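Local coordinates for SsfX3 (Streptomyces sp. SF2575, PDB 3SKV), which transfers a salicylyl group in a tetracycline biosynthetic pathway, probably with acyl chemistry related to that of GDSL/SGNH hydrolases, at residues P59-H64 with D219-S224; A119-L124 with L163-A168; P186-Y191 with A210-A215; R199-A202 with R206-L209; R238-L243 with I248-G253. The protein carries 1 engineered substitution. All coordinates share one frame; numbering follows the deposited sequence.

Overall arrangement
Following the chain from the N terminus, residues 59-64 come first and meet 219-224, so contact 1 closes the longest loop and joins the N-terminal domain to the parallel sheet of the GDSL/SGNH domain. Inside that loop lie contact 2, which packs the two sheets of the jelly roll, and then contact 3, which sets helix 208-216 against strand 187-192. Contact 4 is nested in contact 3 and fixes the loop leading into the same helix. Contact 5 opens only after contact 1 has closed, and packs helix 234-242 on strand 247-252. No two loops cross. Contacts 1, 3 and 5 share the parallel sheet, whereas contacts 2 and 5 lie about 25 Å apart, centre to centre.

Contact 1: residues P59-H64 with D219-S224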
# COMPACT_ATOMS: atom_id res chain seq x y z
N PRO A 59 10.55 -3.86 -8.36
CA PRO A 59 10.46 -3.31 -7.00
C PRO A 59 9.72 -4.34 -6.12
O PRO A 59 8.77 -4.99 -6.60
CB PRO A 59 9.64 -2.02 -7.17
CG PRO A 59 9.39 -1.87 -8.64
CD PRO A 59 9.54 -3.24 -9.24
N TRP A 60 10.21 -4.55 -4.88
CA TRP A 60 9.60 -5.47 -3.91
C TRP A 60 9.19 -4.72 -2.67
O TRP A 60 9.83 -3.74 -2.30
CB TRP A 60 10.56 -6.60 -3.53
CG TRP A 60 10.69 -7.68 -4.57
CD1 TRP A 60 11.31 -7.60 -5.78
CD2 TRP A 60 10.32 -9.06 -4.40
NE1 TRP A 60 11.28 -8.82 -6.42
CE2 TRP A 60 10.71 -9.75 -5.57
CE3 TRP A 60 9.72 -9.79 -3.35
CZ2 TRP A 60 10.49 -11.12 -5.75
CZ3 TRP A 60 9.49 -11.14 -3.53
CH2 TRP A 60 9.85 -11.79 -4.72
N ARG A 61 8.14 -5.19 -2.02
CA ARG A 61 7.66 -4.59 -0.78
C ARG A 61 8.10 -5.40 0.46
O ARG A 61 7.51 -5.29 1.52
CB ARG A 61 6.17 -4.32 -0.84
CG ARG A 61 5.85 -3.17 -1.79
CD ARG A 61 4.41 -2.77 -1.64
NE ARG A 61 3.53 -3.82 -2.11
CZ ARG A 61 2.42 -4.23 -1.51
NH1 ARG A 61 2.01 -3.64 -0.39
NH2 ARG A 61 1.71 -5.22 -2.01
N ALA A 62 9.18 -6.16 0.32
CA ALA A 62 9.86 -6.94 1.35
C ALA A 62 11.28 -7.25 0.82
O ALA A 62 11.47 -7.10 -0.39
CB ALA A 62 9.11 -8.23 1.62
N PRO A 63 12.30 -7.63 1.65
CA PRO A 63 13.66 -7.90 1.10
C PRO A 63 13.61 -9.14 0.21
O PRO A 63 13.40 -10.21 0.76
CB PRO A 63 14.53 -8.13 2.35
CG PRO A 63 13.72 -7.64 3.48
CD PRO A 63 12.29 -7.80 3.12
N HIS A 64 13.74 -9.00 -1.12
CA HIS A 64 13.59 -10.08 -2.09
C HIS A 64 14.42 -11.33 -1.83
O HIS A 64 13.94 -12.43 -2.09
CB HIS A 64 13.76 -9.58 -3.54
CG HIS A 64 15.15 -9.11 -3.87
ND1 HIS A 64 16.09 -9.98 -4.38
CD2 HIS A 64 15.70 -7.88 -3.72
CE1 HIS A 64 17.19 -9.25 -4.53
NE2 HIS A 64 17.00 -7.98 -4.14
N ASP A 219 5.25 10.18 2.60
CA ASP A 219 5.91 9.20 1.76
C ASP A 219 5.39 7.79 2.22
O ASP A 219 5.88 7.19 3.20
CB ASP A 219 7.43 9.30 1.90
CG ASP A 219 8.24 8.45 0.96
OD1 ASP A 219 7.68 7.49 0.39
OD2 ASP A 219 9.45 8.71 0.82
N LEU A 220 4.39 7.29 1.51
CA LEU A 220 3.75 6.01 1.78
C LEU A 220 4.64 4.79 1.53
O LEU A 220 5.42 4.76 0.58
CB LEU A 220 2.47 5.91 0.93
CG LEU A 220 1.77 4.56 0.86
CD1 LEU A 220 1.14 4.23 2.22
CD2 LEU A 220 0.76 4.54 -0.24
N GLN A 221 4.40 3.79 2.37
CA GLN A 221 4.96 2.45 2.28
C GLN A 221 3.87 1.49 2.77
O GLN A 221 3.56 1.44 3.95
CB GLN A 221 6.22 2.30 3.11
CG GLN A 221 6.75 0.88 3.14
CD GLN A 221 7.37 0.44 1.83
OE1 GLN A 221 8.35 1.02 1.37
NE2 GLN A 221 6.81 -0.59 1.22
N SER A 222 3.30 0.74 1.84
CA SER A 222 2.25 -0.23 2.10
C SER A 222 2.87 -1.59 2.35
O SER A 222 3.70 -2.05 1.57
CB SER A 222 1.29 -0.31 0.91
OG SER A 222 0.40 -1.42 1.05
N LEU A 223 2.47 -2.21 3.44
CA LEU A 223 2.83 -3.57 3.81
C LEU A 223 1.52 -4.30 4.05
O LEU A 223 1.40 -5.17 4.92
CB LEU A 223 3.75 -3.62 5.03
CG LEU A 223 5.14 -3.01 4.90
CD1 LEU A 223 5.85 -3.03 6.19
CD2 LEU A 223 5.97 -3.71 3.87
N SER A 224 0.50 -3.93 3.24
CA SER A 224 -0.84 -4.51 3.16
C SER A 224 -0.79 -5.63 2.11
O SER A 224 -0.58 -5.36 0.92
CB SER A 224 -1.85 -3.46 2.72
OG SER A 224 -2.50 -2.86 3.83
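Arg61 reaches across to Ser222 and Ser224 of segment 219-224, which carries the outer strand of the parallel sheet in the SGNH domain, and so ties it to the loop that follows a hairpin of the N-terminal domain. The grip comes from one nitrogen. NH1 of Arg61 gives a hydrogen bond of 3.0 Å to Ser222 O, arriving above the carbonyl plane, and a weak second one of 3.4 Å, though fairly straight at 162°, to Ser224 O. A bend at chi3 (-67°) turns the guanidinium so that its edge, not its face, meets these carbonyls, while CD passes 3.4 Å from Ser222 O. Gln221 runs past the arginine in the opposite direction, its amide plane only 5° from that of the guanidinium. Its NE2 adds a weak bond to Ser222 O, so this buried edge-strand oxygen is approached by two side chains.

Further out, NE of Arg61 is bonded to Gln81 O, a second hold on the guanidinium besides NH1. Ser224 is placed in turn by OG on Gly192 O, and Ser222 OG weakly accepts Ser224 N at 3.3 Å. Replacing Arg61 with a leucine would probably leave the carbonyls of Ser222 and Ser224, as well as Gln81 O, without their charged donor and weaken the link between the domains. Beside the polar cluster, Leu223 leans on Leu239 and Ile240 of helix 234-242, and its CD2 comes to 3.2 Å from the backbone O of Arg61.

Contact 2: residues A119-L124 with L163-A168; sequences ALLDVL and LQFRLA
Leu121 and Phe165, with Ala119 and Leu163 beside them, meet in the interior of the jelly roll, where two antiparallel sheets lie face to face. Strand 120-125 belongs to the six-stranded sheet and strand 164-172 to the four-stranded one, so the contact is made entirely by side chains reaching inward across the sandwich.

Leu121 has slightly more surface buried here than any of the others. Its CG stands opposite the backbone N (chi1 176°), which sends the branch straight out of its strand, and methyl CD2 ends 4.0 Å from CZ and 4.1 Å from CE1 of Phe165. The two side chains cross at about a right angle, the methyl coming obliquely onto the far end of the ring. Phe165 extends in the same way from its own sheet, and the ring of Tyr100 lies nearly parallel to it, their planes about 10° apart.

The second meeting is closer. Ala119 and Leu163 bring their CA atoms to 7.8 Å, against 10.0 Å between the CA atoms of Leu121 and Phe165, so the two chains stand closer at this end and the larger residues lie where the separation is greater. The alternation of the strand turns Leu120 and Asp122 outward from this core. The carboxylate of Asp122 is taken by Thr132, Ser203 and Ser205, the two serines coming from the loop ahead of helix 208-216 in the GDSL domain. Where the two chains come nearest, CD2 of Leu163 touches CB of Ala119 at 3.6 Å.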
# COMPACT_ATOMS: atom_id res chain seq x y z
N ALA A 119 -5.52 -3.05 -15.81
CA ALA A 119 -4.14 -2.78 -15.42
C ALA A 119 -3.78 -1.32 -15.73
O ALA A 119 -3.55 -0.96 -16.89
CB ALA A 119 -3.20 -3.73 -16.14
N LEU A 120 -3.80 -0.48 -14.69
CA LEU A 120 -3.53 0.95 -14.85
C LEU A 120 -2.24 1.40 -14.16
O LEU A 120 -1.83 0.82 -13.16
CB LEU A 120 -4.72 1.84 -14.40
CG LEU A 120 -6.11 1.56 -15.04
CD1 LEU A 120 -7.20 2.28 -14.27
CD2 LEU A 120 -6.14 1.94 -16.55
N LEU A 121 -1.62 2.41 -14.74
CA LEU A 121 -0.40 3.06 -14.31
C LEU A 121 -0.78 4.54 -14.34
O LEU A 121 -1.33 5.02 -15.34
CB LEU A 121 0.72 2.72 -15.33
CG LEU A 121 2.18 3.29 -15.27
CD1 LEU A 121 2.26 4.79 -15.17
CD2 LEU A 121 3.09 2.51 -14.40
N ASP A 122 -0.51 5.25 -13.24
CA ASP A 122 -0.79 6.67 -13.18
C ASP A 122 0.47 7.45 -13.34
O ASP A 122 1.52 7.07 -12.81
CB ASP A 122 -1.49 7.06 -11.87
CG ASP A 122 -2.98 6.76 -11.84
OD1 ASP A 122 -3.54 6.38 -12.90
OD2 ASP A 122 -3.60 6.91 -10.76
N VAL A 123 0.37 8.56 -14.09
CA VAL A 123 1.45 9.51 -14.31
C VAL A 123 1.00 10.82 -13.65
O VAL A 123 0.02 11.46 -14.07
CB VAL A 123 1.82 9.68 -15.82
CG1 VAL A 123 3.02 10.60 -15.98
CG2 VAL A 123 2.09 8.33 -16.50
N LEU A 124 1.70 11.20 -12.57
CA LEU A 124 1.44 12.44 -11.87
C LEU A 124 2.54 13.42 -12.21
O LEU A 124 3.71 13.03 -12.30
CB LEU A 124 1.35 12.23 -10.36
CG LEU A 124 -0.04 11.95 -9.80
CD1 LEU A 124 -0.55 10.60 -10.23
CD2 LEU A 124 -0.02 12.04 -8.31
N LEU A 163 -0.57 -6.20 -9.47
CA LEU A 163 0.33 -6.79 -10.43
C LEU A 163 1.78 -6.68 -10.03
O LEU A 163 2.17 -5.73 -9.36
CB LEU A 163 0.19 -5.94 -11.71
CG LEU A 163 -0.67 -6.39 -12.91
CD1 LEU A 163 -2.03 -6.91 -12.52
CD2 LEU A 163 -0.86 -5.22 -13.84
N GLN A 164 2.60 -7.58 -10.56
CA GLN A 164 4.05 -7.48 -10.44
C GLN A 164 4.48 -6.65 -11.67
O GLN A 164 4.06 -6.95 -12.79
CB GLN A 164 4.71 -8.85 -10.46
CG GLN A 164 4.41 -9.68 -9.23
CD GLN A 164 5.04 -11.05 -9.30
OE1 GLN A 164 6.13 -11.26 -9.85
NE2 GLN A 164 4.40 -12.01 -8.67
N PHE A 165 5.22 -5.59 -11.47
CA PHE A 165 5.63 -4.69 -12.56
C PHE A 165 7.16 -4.61 -12.60
O PHE A 165 7.77 -4.30 -11.59
CB PHE A 165 5.04 -3.29 -12.33
CG PHE A 165 5.29 -2.29 -13.43
CD1 PHE A 165 4.38 -2.15 -14.49
CD2 PHE A 165 6.39 -1.44 -13.38
CE1 PHE A 165 4.59 -1.20 -15.48
CE2 PHE A 165 6.61 -0.50 -14.38
CZ PHE A 165 5.70 -0.36 -15.42
N ARG A 166 7.77 -4.92 -13.75
CA ARG A 166 9.23 -4.88 -13.93
C ARG A 166 9.57 -3.85 -15.00
O ARG A 166 8.76 -3.64 -15.90
CB ARG A 166 9.80 -6.28 -14.33
CG ARG A 166 9.17 -7.42 -13.56
CD ARG A 166 9.98 -8.69 -13.49
NE ARG A 166 9.17 -9.75 -12.86
CZ ARG A 166 8.59 -10.75 -13.52
NH1 ARG A 166 8.70 -10.84 -14.84
NH2 ARG A 166 7.89 -11.66 -12.86
N LEU A 167 10.74 -3.20 -14.92
CA LEU A 167 11.15 -2.20 -15.93
C LEU A 167 12.47 -2.64 -16.51
O LEU A 167 13.34 -3.14 -15.78
CB LEU A 167 11.46 -0.80 -15.35
CG LEU A 167 10.53 -0.04 -14.45
CD1 LEU A 167 10.60 -0.60 -12.99
CD2 LEU A 167 10.94 1.44 -14.45
N ALA A 168 12.71 -2.24 -17.74
CA ALA A 168 13.99 -2.49 -18.40
C ALA A 168 14.65 -1.17 -18.85
O ALA A 168 15.87 -1.09 -18.93
CB ALA A 168 13.79 -3.42 -19.59

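Contact 3: residues P186-Y191 with A210-A215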
# COMPACT_ATOMS: atom_id res chain seq x y z
N PRO A 186 7.76 13.05 5.41
CA PRO A 186 7.75 12.06 6.51
C PRO A 186 7.26 10.70 6.00
O PRO A 186 6.42 10.63 5.10
CB PRO A 186 6.78 12.67 7.52
CG PRO A 186 6.60 14.11 7.10
CD PRO A 186 6.78 14.13 5.64
N HIS A 187 7.80 9.63 6.56
CA HIS A 187 7.46 8.28 6.14
C HIS A 187 6.24 7.76 6.83
O HIS A 187 6.15 7.81 8.07
CB HIS A 187 8.62 7.31 6.34
CG HIS A 187 9.79 7.60 5.47
ND1 HIS A 187 9.89 7.07 4.21
CD2 HIS A 187 10.86 8.38 5.71
CE1 HIS A 187 11.02 7.54 3.70
NE2 HIS A 187 11.64 8.33 4.58
N TRP A 188 5.31 7.22 6.04
CA TRP A 188 4.12 6.59 6.58
C TRP A 188 4.05 5.13 6.19
O TRP A 188 3.87 4.81 5.02
CB TRP A 188 2.84 7.34 6.21
CG TRP A 188 1.58 6.64 6.65
CD1 TRP A 188 1.43 5.84 7.76
CD2 TRP A 188 0.32 6.65 5.98
NE1 TRP A 188 0.14 5.36 7.82
CE2 TRP A 188 -0.57 5.85 6.75
CE3 TRP A 188 -0.18 7.30 4.83
CZ2 TRP A 188 -1.92 5.68 6.39
CZ3 TRP A 188 -1.51 7.13 4.48
CH2 TRP A 188 -2.36 6.31 5.24
N ILE A 189 4.19 4.24 7.21
CA ILE A 189 4.07 2.80 7.04
C ILE A 189 2.67 2.35 7.42
O ILE A 189 2.22 2.62 8.55
CB ILE A 189 5.14 1.98 7.81
CG1 ILE A 189 6.58 2.46 7.52
CG2 ILE A 189 4.96 0.45 7.52
CD1 ILE A 189 7.67 1.60 8.21
N HIS A 190 1.97 1.66 6.48
CA HIS A 190 0.65 1.12 6.79
C HIS A 190 0.71 -0.42 6.64
O HIS A 190 1.13 -0.94 5.60
CB HIS A 190 -0.50 1.74 5.98
CG HIS A 190 -1.82 1.12 6.31
ND1 HIS A 190 -2.51 1.45 7.49
CD2 HIS A 190 -2.49 0.12 5.68
CE1 HIS A 190 -3.57 0.65 7.52
NE2 HIS A 190 -3.61 -0.16 6.44
N TYR A 191 0.30 -1.12 7.70
CA TYR A 191 0.26 -2.59 7.72
C TYR A 191 -1.14 -3.09 8.06
O TYR A 191 -1.81 -2.53 8.91
CB TYR A 191 1.29 -3.13 8.74
CG TYR A 191 1.20 -4.62 8.98
CD1 TYR A 191 1.84 -5.52 8.13
CD2 TYR A 191 0.48 -5.13 10.05
CE1 TYR A 191 1.72 -6.89 8.31
CE2 TYR A 191 0.38 -6.51 10.25
CZ TYR A 191 1.00 -7.38 9.38
OH TYR A 191 0.94 -8.73 9.60
N ALA A 210 -3.23 6.10 -1.15
CA ALA A 210 -2.61 7.07 -2.04
C ALA A 210 -3.19 8.47 -1.80
O ALA A 210 -2.42 9.41 -1.61
CB ALA A 210 -2.81 6.65 -3.49
N LEU A 211 -4.54 8.59 -1.74
CA LEU A 211 -5.26 9.84 -1.51
C LEU A 211 -4.94 10.41 -0.14
O LEU A 211 -4.76 11.62 -0.01
CB LEU A 211 -6.77 9.59 -1.61
CG LEU A 211 -7.55 9.91 -2.89
CD1 LEU A 211 -6.69 10.53 -4.06
CD2 LEU A 211 -8.45 8.78 -3.26
N ALA A 212 -4.89 9.55 0.90
CA ALA A 212 -4.60 9.99 2.26
C ALA A 212 -3.16 10.51 2.35
O ALA A 212 -2.97 11.61 2.84
CB ALA A 212 -4.83 8.85 3.26
N ALA A 213 -2.17 9.79 1.78
CA ALA A 213 -0.76 10.19 1.77
C ALA A 213 -0.52 11.49 1.01
O ALA A 213 0.22 12.36 1.48
CB ALA A 213 0.11 9.09 1.17
N ARG A 214 -1.14 11.62 -0.16
CA ARG A 214 -0.99 12.80 -1.01
C ARG A 214 -1.57 14.04 -0.32
O ARG A 214 -0.94 15.10 -0.36
CB ARG A 214 -1.65 12.59 -2.38
CG ARG A 214 -0.92 11.61 -3.26
CD ARG A 214 -1.80 11.16 -4.41
NE ARG A 214 -2.08 12.25 -5.34
CZ ARG A 214 -3.06 12.23 -6.23
NH1 ARG A 214 -3.85 11.18 -6.34
NH2 ARG A 214 -3.24 13.27 -7.05
N ALA A 215 -2.74 13.91 0.33
CA ALA A 215 -3.36 15.04 1.01
C ALA A 215 -2.55 15.46 2.23
O ALA A 215 -2.52 16.64 2.58
CB ALA A 215 -4.77 14.69 1.41
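Ala212, which follows a Leu211 turned to helix 361-377, is the first residue of helix segment 210-215 to meet Trp188, its CB lying 3.9 Å from CZ3 and 4.1 Å from CH2, oblique to the ring. Ala213 comes next. Its backbone N sits near the ring plane at the edge, 3.8 Å from CZ3, and its CB lies 4.1 Å from CE3. Both alanines are small enough to let the indole come close. The tryptophan reaches that far because its CG is anti to the backbone N (chi1 175°), driving the six-membered ring end first at the helix. The pairing belongs to a beta-alpha-beta unit, in which strand 187-192 leads through helix 208-216 to the parallel neighbour 219-223; Ala213 also rests on Leu220 of that neighbour. An alanine in place of Trp188 would probably open a gap beneath Ala212 and Ala213 and leave Ser249 OG without the indole NE1 that hydrogen-bonds it. Arg214 turns from the sheet, NH1 on Ser205 O and NH2 on Gly127 O, while its backbone N closes the helical turn onto Ala210 O at 2.9 Å.

Contact 4: residues R199-A202 with R206-L209; sequences RGAA and RTWL
Ala201 packs snugly against the backbone and side chain at the start of the helix, whereas Ala202 meets Arg206 at the margin, where a water joins the two backbones. On the tight side, CB of Ala201 is 3.7 Å from Thr207 CG2 and also 3.7 Å from Arg206 O, with the CA atoms of Ala201 and Thr207 5.1 Å apart. Thr207 is buried, with CG2 anti to its carbonyl carbon, so the methyl meets the loop while OG1 (chi1 63°) is left to serve the helix. At the margin, CB of Ala202 lies over the centre of one face of the Arg206 guanidinium, 3.6 Å from CZ. The arginine chain bends at chi3 (-76°) to lay that flat group across the methyl, and NE is held by Ser203 OG. The bridging water accepts from Ala202 N at 3.2 Å and donates to Arg206 O at 2.6 Å. His364 of helix 361-377 joins the same region, receiving Trp208 N on ND1 and giving NE2 to Arg199 O. The whole is a loop folded back on a helix start with a threonine N-cap, in which Thr207 OG1 accepts Ala210 N.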
# COMPACT_ATOMS: atom_id res chain seq x y z
N ARG A 199 -8.44 -2.66 -5.34
CA ARG A 199 -9.77 -3.00 -5.77
C ARG A 199 -10.80 -1.87 -5.54
O ARG A 199 -10.96 -1.36 -4.42
CB ARG A 199 -10.21 -4.33 -5.16
CG ARG A 199 -11.30 -5.03 -5.97
CD ARG A 199 -10.75 -5.97 -7.02
NE ARG A 199 -10.59 -7.34 -6.51
CZ ARG A 199 -9.48 -7.82 -5.95
NH1 ARG A 199 -8.42 -7.04 -5.79
NH2 ARG A 199 -9.44 -9.07 -5.52
N GLY A 200 -11.47 -1.49 -6.64
CA GLY A 200 -12.49 -0.45 -6.65
C GLY A 200 -11.94 0.95 -6.80
O GLY A 200 -12.69 1.89 -7.06
N ALA A 201 -10.62 1.13 -6.62
CA ALA A 201 -10.04 2.46 -6.79
C ALA A 201 -10.07 2.83 -8.29
O ALA A 201 -9.97 1.95 -9.17
CB ALA A 201 -8.62 2.50 -6.24
N ALA A 202 -10.27 4.13 -8.57
CA ALA A 202 -10.33 4.65 -9.94
C ALA A 202 -9.03 4.33 -10.70
O ALA A 202 -9.07 3.92 -11.86
CB ALA A 202 -10.60 6.14 -9.91
N ARG A 206 -5.28 6.75 -6.78
CA ARG A 206 -6.57 7.06 -6.20
C ARG A 206 -7.12 6.02 -5.23
O ARG A 206 -8.33 5.99 -5.00
CB ARG A 206 -7.56 7.54 -7.28
CG ARG A 206 -7.24 8.97 -7.78
CD ARG A 206 -8.17 9.45 -8.87
NE ARG A 206 -7.83 8.79 -10.13
CZ ARG A 206 -8.57 8.82 -11.24
NH1 ARG A 206 -9.72 9.49 -11.25
NH2 ARG A 206 -8.17 8.19 -12.33
N THR A 207 -6.22 5.21 -4.61
CA THR A 207 -6.62 4.28 -3.55
C THR A 207 -6.77 5.17 -2.30
O THR A 207 -6.25 6.29 -2.29
CB THR A 207 -5.58 3.16 -3.30
OG1 THR A 207 -4.35 3.73 -2.87
CG2 THR A 207 -5.34 2.29 -4.53
N TRP A 208 -7.44 4.68 -1.25
CA TRP A 208 -7.60 5.49 -0.05
C TRP A 208 -6.22 5.86 0.50
O TRP A 208 -6.01 7.02 0.87
CB TRP A 208 -8.50 4.80 0.97
CG TRP A 208 -7.90 3.62 1.67
CD1 TRP A 208 -8.02 2.31 1.32
CD2 TRP A 208 -7.08 3.65 2.85
NE1 TRP A 208 -7.34 1.52 2.21
CE2 TRP A 208 -6.76 2.31 3.17
CE3 TRP A 208 -6.59 4.68 3.67
CZ2 TRP A 208 -5.99 1.98 4.28
CZ3 TRP A 208 -5.80 4.36 4.75
CH2 TRP A 208 -5.53 3.02 5.07
N LEU A 209 -5.26 4.89 0.50
CA LEU A 209 -3.88 5.06 0.95
C LEU A 209 -3.16 6.15 0.18
O LEU A 209 -2.55 7.03 0.79
CB LEU A 209 -3.12 3.74 0.78
CG LEU A 209 -3.17 2.76 1.94
CD1 LEU A 209 -2.53 1.49 1.58
CD2 LEU A 209 -2.48 3.33 3.19
O HOH W 1 -10.71 6.13 -6.08

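Contact 5: residues R238-L243 with I248-G253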
# COMPACT_ATOMS: atom_id res chain seq x y z
N ARG A 238 9.52 -6.95 12.31
CA ARG A 238 10.96 -6.76 12.10
C ARG A 238 11.21 -5.86 10.89
O ARG A 238 12.10 -5.02 10.93
CB ARG A 238 11.66 -8.10 11.93
CG ARG A 238 11.69 -8.95 13.21
CD ARG A 238 12.32 -10.32 12.95
NE ARG A 238 13.78 -10.23 12.93
CZ ARG A 238 14.54 -10.22 11.84
NH1 ARG A 238 13.99 -10.32 10.64
NH2 ARG A 238 15.86 -10.13 11.95
N LEU A 239 10.43 -6.04 9.81
CA LEU A 239 10.49 -5.24 8.60
C LEU A 239 10.14 -3.78 8.92
O LEU A 239 10.93 -2.89 8.62
CB LEU A 239 9.54 -5.82 7.52
CG LEU A 239 9.64 -5.21 6.11
CD1 LEU A 239 11.08 -5.19 5.61
CD2 LEU A 239 8.82 -5.97 5.15
N ILE A 240 9.00 -3.55 9.58
CA ILE A 240 8.57 -2.22 10.00
C ILE A 240 9.65 -1.54 10.84
O ILE A 240 9.99 -0.38 10.59
CB ILE A 240 7.21 -2.27 10.73
CG1 ILE A 240 6.09 -2.73 9.77
CG2 ILE A 240 6.89 -0.90 11.37
CD1 ILE A 240 4.78 -3.14 10.41
N ARG A 241 10.21 -2.28 11.82
CA ARG A 241 11.26 -1.82 12.72
C ARG A 241 12.50 -1.36 11.92
O ARG A 241 13.13 -0.36 12.29
CB ARG A 241 11.66 -2.99 13.65
CG ARG A 241 12.77 -2.66 14.63
CD ARG A 241 13.47 -3.87 15.18
NE ARG A 241 14.07 -4.68 14.13
CZ ARG A 241 14.48 -5.93 14.29
NH1 ARG A 241 14.32 -6.55 15.45
NH2 ARG A 241 15.02 -6.58 13.27
N ASP A 242 12.85 -2.12 10.85
CA ASP A 242 14.03 -1.85 10.04
C ASP A 242 13.82 -0.84 8.90
O ASP A 242 14.76 -0.49 8.20
CB ASP A 242 14.67 -3.18 9.59
CG ASP A 242 15.12 -4.09 10.75
OD1 ASP A 242 15.50 -3.56 11.82
OD2 ASP A 242 15.07 -5.33 10.59
N LEU A 243 12.60 -0.32 8.76
CA LEU A 243 12.21 0.66 7.74
C LEU A 243 12.15 2.08 8.35
O LEU A 243 11.80 2.19 9.52
CB LEU A 243 10.81 0.26 7.25
CG LEU A 243 10.61 -0.30 5.83
CD1 LEU A 243 11.86 -0.82 5.22
CD2 LEU A 243 9.57 -1.37 5.81
N ILE A 248 3.26 5.13 11.89
CA ILE A 248 2.98 3.72 11.66
C ILE A 248 1.52 3.43 11.99
O ILE A 248 1.06 3.78 13.06
CB ILE A 248 3.95 2.80 12.45
CG1 ILE A 248 5.42 3.09 12.08
CG2 ILE A 248 3.59 1.29 12.24
CD1 ILE A 248 6.46 2.67 13.11
N SER A 249 0.81 2.77 11.07
CA SER A 249 -0.57 2.37 11.31
C SER A 249 -0.71 0.91 11.01
O SER A 249 -0.21 0.44 9.98
CB SER A 249 -1.58 3.22 10.54
OG SER A 249 -1.31 3.37 9.15
N LEU A 250 -1.32 0.18 11.96
CA LEU A 250 -1.56 -1.26 11.90
C LEU A 250 -3.04 -1.54 12.05
O LEU A 250 -3.63 -1.14 13.06
CB LEU A 250 -0.82 -1.99 13.07
CG LEU A 250 0.65 -1.58 13.40
CD1 LEU A 250 1.09 -2.23 14.66
CD2 LEU A 250 1.62 -1.96 12.27
N ARG A 251 -3.65 -2.24 11.10
CA ARG A 251 -5.06 -2.63 11.24
C ARG A 251 -5.17 -4.13 11.19
O ARG A 251 -4.83 -4.75 10.19
CB ARG A 251 -5.99 -1.97 10.24
CG ARG A 251 -7.31 -1.68 10.93
CD ARG A 251 -8.47 -1.36 10.02
NE ARG A 251 -8.03 -0.76 8.78
CZ ARG A 251 -7.79 0.52 8.60
NH1 ARG A 251 -8.00 1.39 9.58
NH2 ARG A 251 -7.34 0.96 7.44
N VAL A 252 -5.56 -4.71 12.30
CA VAL A 252 -5.62 -6.18 12.46
C VAL A 252 -6.88 -6.65 13.18
O VAL A 252 -7.61 -5.82 13.72
CB VAL A 252 -4.32 -6.70 13.14
CG1 VAL A 252 -3.11 -6.52 12.21
CG2 VAL A 252 -4.08 -5.99 14.50
N GLY A 253 -7.11 -7.96 13.20
CA GLY A 253 -8.25 -8.58 13.84
C GLY A 253 -8.97 -9.59 12.97
O GLY A 253 -8.81 -10.80 13.16
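Ile240 presents both its branches to Ile248 and Leu250 because CG2 is anti to the backbone N and CG1 (chi1 -65°) anti to the carbonyl carbon, the latter extending on through a nearly straight chi2 of 166°. This is the helix-to-strand packing of a beta-alpha-beta crossover: helix 234-242 lies against the parallel sheet and hands the chain on to strand 247-252, which is separated from 219-223 by strand 187-192. The shorter branch, CG2 of Ile240, comes to 4.0 Å from CD1 and 4.1 Å from CG2 of Ile248. The longer one carries CD1 to 3.9 Å from CD2 of Leu250. Leu250 starts out less directly aimed at the helix, and it is the end of its side chain that closes the distance. One isoleucine thus spans two successive inward positions of the strand. Phe273 and Ile277 of helix 266-278 pack beside it, and Tyr191 of the adjacent strand 187-192 and Leu223 of 219-223 beyond it extend the same apolar layer.

On the outer face of the helix the chemistry is ionic. Arg241, also bonded to Glu279, grips the adjacent Asp242 side-on with two nitrogens, and Arg280 provides that carboxylate with a second positive partner, which would tend to keep it charged. NE of Arg241 meets Asp242 OD1 from above the carboxylate plane at 2.9 Å, while NH2 reaches OD2 on its syn side at 3.0 Å, nearly straight at 173°.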